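Side-chain contacts in phospholipase C-beta (PLC-beta) (Sepia officinalis, PDB 3QR0), which is a multidomain phospholipase C of the beta class that combines PH, EF-hand-like, TIM-barrel and C2 regions and holds a calcium ion: residues F416-S421 / E512-L517; G377-T382 / A429-E434. All blocks are in the same frame, centred on the assembly; numbering follows the deposited sequence.

Contact 1: residues F416-S421 / E512-L517; sequences FENHCS and EEMSAL. With CA (calcium ion), chain B.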
ATOM      1  N   PHE A 416      17.707 -15.533  -5.511  1.00 24.25           N
ATOM      2  CA  PHE A 416      17.821 -16.621  -6.473  1.00 25.06           C
ATOM      3  C   PHE A 416      17.720 -17.969  -5.764  1.00 25.47           C
ATOM      4  O   PHE A 416      18.480 -18.257  -4.843  1.00 26.05           O
ATOM      5  CB  PHE A 416      19.156 -16.557  -7.222  1.00 25.76           C
ATOM      6  CG  PHE A 416      19.177 -15.572  -8.363  1.00 26.92           C
ATOM      7  CD1 PHE A 416      19.438 -15.996  -9.657  1.00 29.01           C
ATOM      8  CD2 PHE A 416      18.940 -14.221  -8.142  1.00 28.09           C
ATOM      9  CE1 PHE A 416      19.463 -15.083 -10.719  1.00 29.61           C
ATOM     10  CE2 PHE A 416      18.958 -13.306  -9.192  1.00 28.31           C
ATOM     11  CZ  PHE A 416      19.223 -13.739 -10.480  1.00 29.26           C
ATOM     12  N   GLU A 417      16.771 -18.789  -6.192  1.00 25.25           N
ATOM     13  CA  GLU A 417      16.765 -20.199  -5.842  1.00 25.75           C
ATOM     14  C   GLU A 417      17.253 -20.899  -7.103  1.00 26.29           C
ATOM     15  O   GLU A 417      16.511 -21.058  -8.071  1.00 26.13           O
ATOM     16  CB  GLU A 417      15.370 -20.656  -5.441  1.00 25.44           C
ATOM     17  CG  GLU A 417      15.337 -22.002  -4.765  1.00 26.20           C
ATOM     18  CD  GLU A 417      13.926 -22.540  -4.631  1.00 26.29           C
ATOM     19  OE1 GLU A 417      13.083 -21.856  -4.015  1.00 25.31           O
ATOM     20  OE2 GLU A 417      13.663 -23.644  -5.150  1.00 27.07           O
ATOM     21  N   ASN A 418      18.524 -21.282  -7.088  1.00 26.84           N
ATOM     22  CA  ASN A 418      19.240 -21.664  -8.298  1.00 27.42           C
ATOM     23  C   ASN A 418      19.301 -23.179  -8.484  1.00 27.70           C
ATOM     24  O   ASN A 418      19.908 -23.879  -7.683  1.00 28.28           O
ATOM     25  CB  ASN A 418      20.651 -21.082  -8.205  1.00 28.00           C
ATOM     26  CG  ASN A 418      21.335 -20.973  -9.539  1.00 29.44           C
ATOM     27  OD1 ASN A 418      21.002 -21.680 -10.494  1.00 30.98           O
ATOM     28  ND2 ASN A 418      22.329 -20.090  -9.612  1.00 31.14           N
ATOM     29  N   HIS A 419      18.669 -23.683  -9.542  1.00 27.66           N
ATOM     30  CA  HIS A 419      18.716 -25.115  -9.853  1.00 28.19           C
ATOM     31  C   HIS A 419      19.370 -25.401 -11.203  1.00 28.78           C
ATOM     32  O   HIS A 419      19.289 -26.516 -11.705  1.00 29.15           O
ATOM     33  CB  HIS A 419      17.308 -25.711  -9.821  1.00 27.91           C
ATOM     34  CG  HIS A 419      16.608 -25.507  -8.519  1.00 27.16           C
ATOM     35  ND1 HIS A 419      16.739 -26.381  -7.464  1.00 28.20           N
ATOM     36  CD2 HIS A 419      15.796 -24.513  -8.090  1.00 26.99           C
ATOM     37  CE1 HIS A 419      16.030 -25.939  -6.441  1.00 27.91           C
ATOM     38  NE2 HIS A 419      15.446 -24.808  -6.796  1.00 27.50           N
ATOM     39  N   CYS A 420      20.031 -24.401 -11.778  1.00 28.72           N
ATOM     40  CA  CYS A 420      20.546 -24.523 -13.139  1.00 29.39           C
ATOM     41  C   CYS A 420      21.896 -25.230 -13.208  1.00 29.95           C
ATOM     42  O   CYS A 420      22.693 -25.168 -12.275  1.00 29.82           O
ATOM     43  CB  CYS A 420      20.671 -23.143 -13.787  1.00 29.21           C
ATOM     44  SG  CYS A 420      19.101 -22.424 -14.249  1.00 29.58           S
ATOM     45  N   SER A 421      22.135 -25.897 -14.331  1.00 30.59           N
ATOM     46  CA  SER A 421      23.453 -26.435 -14.650  1.00 31.39           C
ATOM     47  C   SER A 421      24.421 -25.279 -14.856  1.00 31.23           C
ATOM     48  O   SER A 421      24.003 -24.129 -15.019  1.00 30.59           O
ATOM     49  CB  SER A 421      23.384 -27.275 -15.922  1.00 31.98           C
ATOM     50  OG  SER A 421      22.975 -26.475 -17.023  1.00 32.64           O
ATOM     51  N   GLU A 512      30.922 -20.064 -10.969  1.00 38.93           N
ATOM     52  CA  GLU A 512      31.750 -18.911 -10.619  1.00 39.25           C
ATOM     53  C   GLU A 512      31.150 -17.585 -11.109  1.00 38.41           C
ATOM     54  O   GLU A 512      31.274 -16.569 -10.429  1.00 38.03           O
ATOM     55  CB  GLU A 512      33.184 -19.092 -11.138  1.00 40.69           C
ATOM     56  CG  GLU A 512      34.154 -18.007 -10.662  1.00 42.21           C
ATOM     57  CD  GLU A 512      35.590 -18.497 -10.532  1.00 45.13           C
ATOM     58  OE1 GLU A 512      36.027 -19.343 -11.345  1.00 47.52           O
ATOM     59  OE2 GLU A 512      36.290 -18.029  -9.609  1.00 47.42           O
ATOM     60  N   GLU A 513      30.484 -17.597 -12.263  1.00 38.00           N
ATOM     61  CA  GLU A 513      29.870 -16.374 -12.807  1.00 37.33           C
ATOM     62  C   GLU A 513      28.712 -15.862 -11.948  1.00 35.76           C
ATOM     63  O   GLU A 513      28.503 -14.652 -11.857  1.00 35.16           O
ATOM     64  CB  GLU A 513      29.369 -16.575 -14.243  1.00 37.78           C
ATOM     65  CG  GLU A 513      30.464 -16.700 -15.294  1.00 39.86           C
ATOM     66  CD  GLU A 513      30.978 -18.118 -15.470  1.00 42.03           C
ATOM     67  OE1 GLU A 513      31.717 -18.349 -16.452  1.00 44.26           O
ATOM     68  OE2 GLU A 513      30.652 -19.001 -14.641  1.00 42.17           O
ATOM     69  N   MET A 514      27.952 -16.776 -11.343  1.00 34.64           N
ATOM     70  CA  MET A 514      26.871 -16.381 -10.433  1.00 33.37           C
ATOM     71  C   MET A 514      27.437 -16.001  -9.075  1.00 32.47           C
ATOM     72  O   MET A 514      27.067 -14.974  -8.516  1.00 31.89           O
ATOM     73  CB  MET A 514      25.825 -17.491 -10.268  1.00 33.14           C
ATOM     74  CG  MET A 514      24.772 -17.532 -11.370  1.00 33.98           C
ATOM     75  SD  MET A 514      23.909 -15.966 -11.620  1.00 35.15           S
ATOM     76  CE  MET A 514      23.146 -15.738 -10.012  1.00 34.47           C
ATOM     77  N   SER A 515      28.331 -16.832  -8.552  1.00 32.27           N
ATOM     78  CA  SER A 515      29.038 -16.531  -7.309  1.00 32.07           C
ATOM     79  C   SER A 515      29.631 -15.115  -7.323  1.00 31.79           C
ATOM     80  O   SER A 515      29.509 -14.383  -6.339  1.00 31.12           O
ATOM     81  CB  SER A 515      30.137 -17.565  -7.068  1.00 32.90           C
ATOM     82  OG  SER A 515      30.698 -17.432  -5.776  1.00 33.99           O
ATOM     83  N   ALA A 516      30.237 -14.735  -8.451  1.00 31.91           N
ATOM     84  CA  ALA A 516      30.900 -13.431  -8.615  1.00 31.97           C
ATOM     85  C   ALA A 516      29.991 -12.224  -8.393  1.00 31.02           C
ATOM     86  O   ALA A 516      30.467 -11.153  -8.029  1.00 31.11           O
ATOM     87  CB  ALA A 516      31.548 -13.337 -10.008  1.00 32.65           C
ATOM     88  N   LEU A 517      28.691 -12.389  -8.616  1.00 30.17           N
ATOM     89  CA  LEU A 517      27.739 -11.288  -8.449  1.00 29.49           C
ATOM     90  C   LEU A 517      27.270 -11.102  -6.998  1.00 28.57           C
ATOM     91  O   LEU A 517      26.607 -10.113  -6.689  1.00 28.12           O
ATOM     92  CB  LEU A 517      26.524 -11.504  -9.352  1.00 29.15           C
ATOM     93  CG  LEU A 517      26.819 -11.730 -10.839  1.00 30.45           C
ATOM     94  CD1 LEU A 517      25.532 -11.982 -11.587  1.00 31.09           C
ATOM     95  CD2 LEU A 517      27.580 -10.552 -11.448  1.00 32.50           C
TER
HETATM   96 CA    CA B1000      11.109 -20.579  -4.343  1.00 22.54          CA
HETATM   97  O   HOH W   1       9.828 -22.651  -4.015  1.00 20.83           O
HETATM   98  O   HOH W   2      10.257 -20.787  -2.070  1.00 21.27           O
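Between Phe416 and Asn418, the two strand residues that touch Met514, stands Glu417, whose OE2 is gripped by two groups: His419 and the hydroxyl of Thr503. The bond from His419 NE2 to Glu417 OE2 is 2.7 Å long and nearly straight (167°); it lies close to the imidazole plane and uses the anti lone pair of the oxygen. With OE2 tied down, rotation of the carboxylate is restricted, and Glu417 OE1 reaches the calcium ion at 2.4 Å. Asn339, Glu368, Asp370 and two waters complete the metal site.

Phe416 and Asn418 point the other way, toward helix 512-515, where Met514 meets both. The thioether bends at chi2 and chi3, which brings its methyl to the Phe416 ring; the two side chains cross at about a right angle. Met514 CE comes to 3.7 Å from Phe416 CD1 and 4.1 Å from the centroid of that ring, 29° off the normal, an off-centre CH-pi contact. The sulfur follows less closely: Met514 SD is 5.4 Å from the Phe416 ring centroid in an oblique Met-aromatic contact. Nearer the backbone, Met514 CG packs against Asn418 ND2 at 3.9 Å. Both ends of that amide are engaged, since ND2 is hydrogen-bonded to Asn470 while Asn418 OD1 accepts from Cys420 N at 3.2 Å, closing an Asx turn.

Strand 412-418 runs parallel to both its neighbours, 366-372 and 466-469, as expected in a TIM-type barrel. On the side away from the metal, Ile468 of strand 466-469 touches both Phe416 and Met514, and Gln425 of helix 422-436 touches both Asn418 and Met514, so the methionine is lodged between strand and helix. A salt bridge from Glu513 to Lys426 adds a second tie to that helix.

Contact 2: residues G377-T382 / A429-E434; sequences GEPIIT and AQYCNE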
ATOM      1  N   GLY A 377      17.971 -25.008 -23.850  1.00 38.10           N
ATOM      2  CA  GLY A 377      19.252 -24.453 -23.429  1.00 37.28           C
ATOM      3  C   GLY A 377      19.164 -23.088 -22.764  1.00 35.80           C
ATOM      4  O   GLY A 377      20.184 -22.544 -22.353  1.00 35.74           O
ATOM      5  N   GLU A 378      17.953 -22.539 -22.649  1.00 33.99           N
ATOM      6  CA  GLU A 378      17.742 -21.204 -22.087  1.00 32.60           C
ATOM      7  C   GLU A 378      17.045 -21.304 -20.729  1.00 30.82           C
ATOM      8  O   GLU A 378      16.012 -21.956 -20.626  1.00 30.41           O
ATOM      9  CB  GLU A 378      16.895 -20.364 -23.043  1.00 32.56           C
ATOM     10  CG  GLU A 378      17.582 -20.052 -24.379  1.00 34.51           C
ATOM     11  CD  GLU A 378      18.783 -19.119 -24.240  1.00 35.45           C
ATOM     12  OE1 GLU A 378      18.821 -18.307 -23.286  1.00 35.67           O
ATOM     13  OE2 GLU A 378      19.689 -19.195 -25.096  1.00 37.18           O
ATOM     14  N   PRO A 379      17.599 -20.652 -19.686  1.00 29.20           N
ATOM     15  CA  PRO A 379      17.022 -20.819 -18.353  1.00 28.20           C
ATOM     16  C   PRO A 379      15.601 -20.289 -18.235  1.00 26.95           C
ATOM     17  O   PRO A 379      15.239 -19.311 -18.895  1.00 26.28           O
ATOM     18  CB  PRO A 379      17.970 -20.013 -17.450  1.00 27.94           C
ATOM     19  CG  PRO A 379      18.617 -19.044 -18.350  1.00 28.29           C
ATOM     20  CD  PRO A 379      18.761 -19.748 -19.657  1.00 29.14           C
ATOM     21  N   ILE A 380      14.819 -20.942 -17.384  1.00 26.17           N
ATOM     22  CA  ILE A 380      13.431 -20.572 -17.164  1.00 25.37           C
ATOM     23  C   ILE A 380      13.186 -20.344 -15.688  1.00 24.42           C
ATOM     24  O   ILE A 380      14.002 -20.720 -14.846  1.00 24.61           O
ATOM     25  CB  ILE A 380      12.460 -21.663 -17.664  1.00 25.87           C
ATOM     26  CG1 ILE A 380      12.664 -22.969 -16.883  1.00 26.22           C
ATOM     27  CG2 ILE A 380      12.636 -21.878 -19.165  1.00 26.16           C
ATOM     28  CD1 ILE A 380      11.730 -24.074 -17.286  1.00 28.61           C
ATOM     29  N   ILE A 381      12.056 -19.716 -15.392  1.00 23.55           N
ATOM     30  CA  ILE A 381      11.581 -19.540 -14.023  1.00 22.55           C
ATOM     31  C   ILE A 381      10.254 -20.264 -13.864  1.00 22.42           C
ATOM     32  O   ILE A 381       9.344 -20.100 -14.681  1.00 22.25           O
ATOM     33  CB  ILE A 381      11.417 -18.055 -13.671  1.00 21.97           C
ATOM     34  CG1 ILE A 381      12.794 -17.393 -13.566  1.00 22.26           C
ATOM     35  CG2 ILE A 381      10.635 -17.882 -12.357  1.00 20.54           C
ATOM     36  CD1 ILE A 381      12.747 -15.883 -13.336  1.00 21.14           C
ATOM     37  N   THR A 382      10.155 -21.076 -12.815  1.00 22.53           N
ATOM     38  CA  THR A 382       8.944 -21.834 -12.528  1.00 22.67           C
ATOM     39  C   THR A 382       9.049 -22.457 -11.139  1.00 22.78           C
ATOM     40  O   THR A 382      10.112 -22.409 -10.511  1.00 22.75           O
ATOM     41  CB  THR A 382       8.702 -22.955 -13.583  1.00 23.25           C
ATOM     42  OG1 THR A 382       7.372 -23.471 -13.443  1.00 23.47           O
ATOM     43  CG2 THR A 382       9.711 -24.097 -13.435  1.00 23.41           C
ATOM     44  N   ALA A 429      23.880 -15.273 -15.369  1.00 28.12           N
ATOM     45  CA  ALA A 429      24.833 -14.201 -15.073  1.00 28.67           C
ATOM     46  C   ALA A 429      24.945 -13.223 -16.230  1.00 29.07           C
ATOM     47  O   ALA A 429      24.960 -12.010 -16.023  1.00 29.16           O
ATOM     48  CB  ALA A 429      26.205 -14.781 -14.745  1.00 29.05           C
ATOM     49  N   GLN A 430      25.011 -13.758 -17.445  1.00 29.95           N
ATOM     50  CA  GLN A 430      25.099 -12.939 -18.649  1.00 30.50           C
ATOM     51  C   GLN A 430      23.893 -12.014 -18.784  1.00 29.69           C
ATOM     52  O   GLN A 430      24.052 -10.817 -19.022  1.00 29.49           O
ATOM     53  CB  GLN A 430      25.215 -13.823 -19.893  1.00 31.36           C
ATOM     54  CG  GLN A 430      25.331 -13.045 -21.191  1.00 33.03           C
ATOM     55  CD  GLN A 430      25.383 -13.945 -22.411  1.00 35.49           C
ATOM     56  OE1 GLN A 430      25.901 -15.063 -22.361  1.00 36.80           O
ATOM     57  NE2 GLN A 430      24.849 -13.454 -23.521  1.00 36.80           N
ATOM     58  N   TYR A 431      22.692 -12.566 -18.621  1.00 29.14           N
ATOM     59  CA  TYR A 431      21.463 -11.779 -18.786  1.00 28.63           C
ATOM     60  C   TYR A 431      21.255 -10.767 -17.659  1.00 28.11           C
ATOM     61  O   TYR A 431      20.686  -9.700 -17.891  1.00 27.58           O
ATOM     62  CB  TYR A 431      20.231 -12.681 -18.951  1.00 28.25           C
ATOM     63  CG  TYR A 431      20.301 -13.638 -20.131  1.00 28.99           C
ATOM     64  CD1 TYR A 431      20.835 -13.239 -21.357  1.00 30.98           C
ATOM     65  CD2 TYR A 431      19.823 -14.938 -20.020  1.00 29.37           C
ATOM     66  CE1 TYR A 431      20.901 -14.115 -22.427  1.00 32.23           C
ATOM     67  CE2 TYR A 431      19.877 -15.819 -21.084  1.00 31.10           C
ATOM     68  CZ  TYR A 431      20.417 -15.406 -22.285  1.00 32.47           C
ATOM     69  OH  TYR A 431      20.482 -16.282 -23.343  1.00 34.57           O
ATOM     70  N   CYS A 432      21.714 -11.092 -16.450  1.00 28.40           N
ATOM     71  CA  CYS A 432      21.733 -10.108 -15.363  1.00 28.34           C
ATOM     72  C   CYS A 432      22.595  -8.918 -15.766  1.00 28.83           C
ATOM     73  O   CYS A 432      22.179  -7.771 -15.631  1.00 28.42           O
ATOM     74  CB  CYS A 432      22.285 -10.703 -14.065  1.00 28.45           C
ATOM     75  SG  CYS A 432      21.135 -11.784 -13.193  1.00 28.87           S
ATOM     76  N   ASN A 433      23.796  -9.200 -16.261  1.00 29.89           N
ATOM     77  CA  ASN A 433      24.714  -8.144 -16.682  1.00 30.94           C
ATOM     78  C   ASN A 433      24.117  -7.285 -17.792  1.00 30.78           C
ATOM     79  O   ASN A 433      24.122  -6.054 -17.710  1.00 30.62           O
ATOM     80  CB  ASN A 433      26.058  -8.735 -17.122  1.00 32.20           C
ATOM     81  CG  ASN A 433      26.911  -9.178 -15.946  1.00 34.00           C
ATOM     82  OD1 ASN A 433      27.217  -8.384 -15.056  1.00 36.01           O
ATOM     83  ND2 ASN A 433      27.309 -10.445 -15.939  1.00 35.91           N
ATOM     84  N   GLU A 434      23.582  -7.940 -18.816  1.00 30.96           N
ATOM     85  CA  GLU A 434      23.043  -7.234 -19.974  1.00 31.43           C
ATOM     86  C   GLU A 434      21.753  -6.479 -19.655  1.00 30.47           C
ATOM     87  O   GLU A 434      21.552  -5.372 -20.147  1.00 30.14           O
ATOM     88  CB  GLU A 434      22.833  -8.203 -21.141  1.00 32.12           C
ATOM     89  CG  GLU A 434      24.154  -8.722 -21.718  1.00 34.51           C
ATOM     90  CD  GLU A 434      23.979  -9.800 -22.780  1.00 36.63           C
ATOM     91  OE1 GLU A 434      22.827 -10.167 -23.099  1.00 37.65           O
ATOM     92  OE2 GLU A 434      25.009 -10.286 -23.292  1.00 38.98           O
TER
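Glu378 and Tyr431 approach each other at about a right angle, the carboxylate plane turned 37° from that of the phenol ring. Contact is made at the ring's hydroxyl end: Tyr431 OH donates to Glu378 OE1 across 2.6 Å, meeting the syn lone pair on the side of the second oxygen. Glu378 OE1 lies near the ring plane and also comes within 3.5 Å of Tyr431 CE2, so the acid sits at the edge of the ring and not over a face.

The glutamate gets there by folding. Its CG stands beside the backbone N, and a further bend at chi2 (-68°) brings the carboxylate back to the tyrosine, although the CB of Glu378 does not itself point at the helix. Pro379 meets the same edge of the ring more loosely, with Pro379 CD 4.3 Å from Tyr431 CE2. Its ring also rests on Gln424, Leu427 and Leu428, earlier residues of helix 422-436, so the turn leading into strand 380-381 is laid along that helix, within the X region of the TIM-barrel-type domain.

One turn of the helix carries its own polar link, Gln430 NE2 to Glu434 OE2 at 3.2 Å.

The short bond is consistent with a neutral phenol donating a hydrogen bond to a carboxylate that is probably charged; Glu378, partly exposed, thereby gives the hydroxyl of a buried tyrosine a polar partner.

Overall arrangement
Contacts 1 and 2 have centres about 10 Å apart and meet directly, largely on helix 422-436, which follows strand 412-418 in the chain. Met514 SD lies 3.8 Å from Ala429 N, and Glu513 CB 3.7 Å from Ala429 CB; Phe416 CZ packs on Cys432 SG at 3.9 Å. A fourth touch, Cys420 SG to Pro379 CB at 4.2 Å, joins the two loop ends. Both contacts reach the same mixed sheet. They differ in their relation to the calcium: contact 1 holds the ligand Glu417, whereas Tyr431 OH of contact 2 is 21.6 Å from the calcium ion. The segment 377-382 nevertheless connects to the site, because Thr382 shares a backbone hydrogen bond with Asp370.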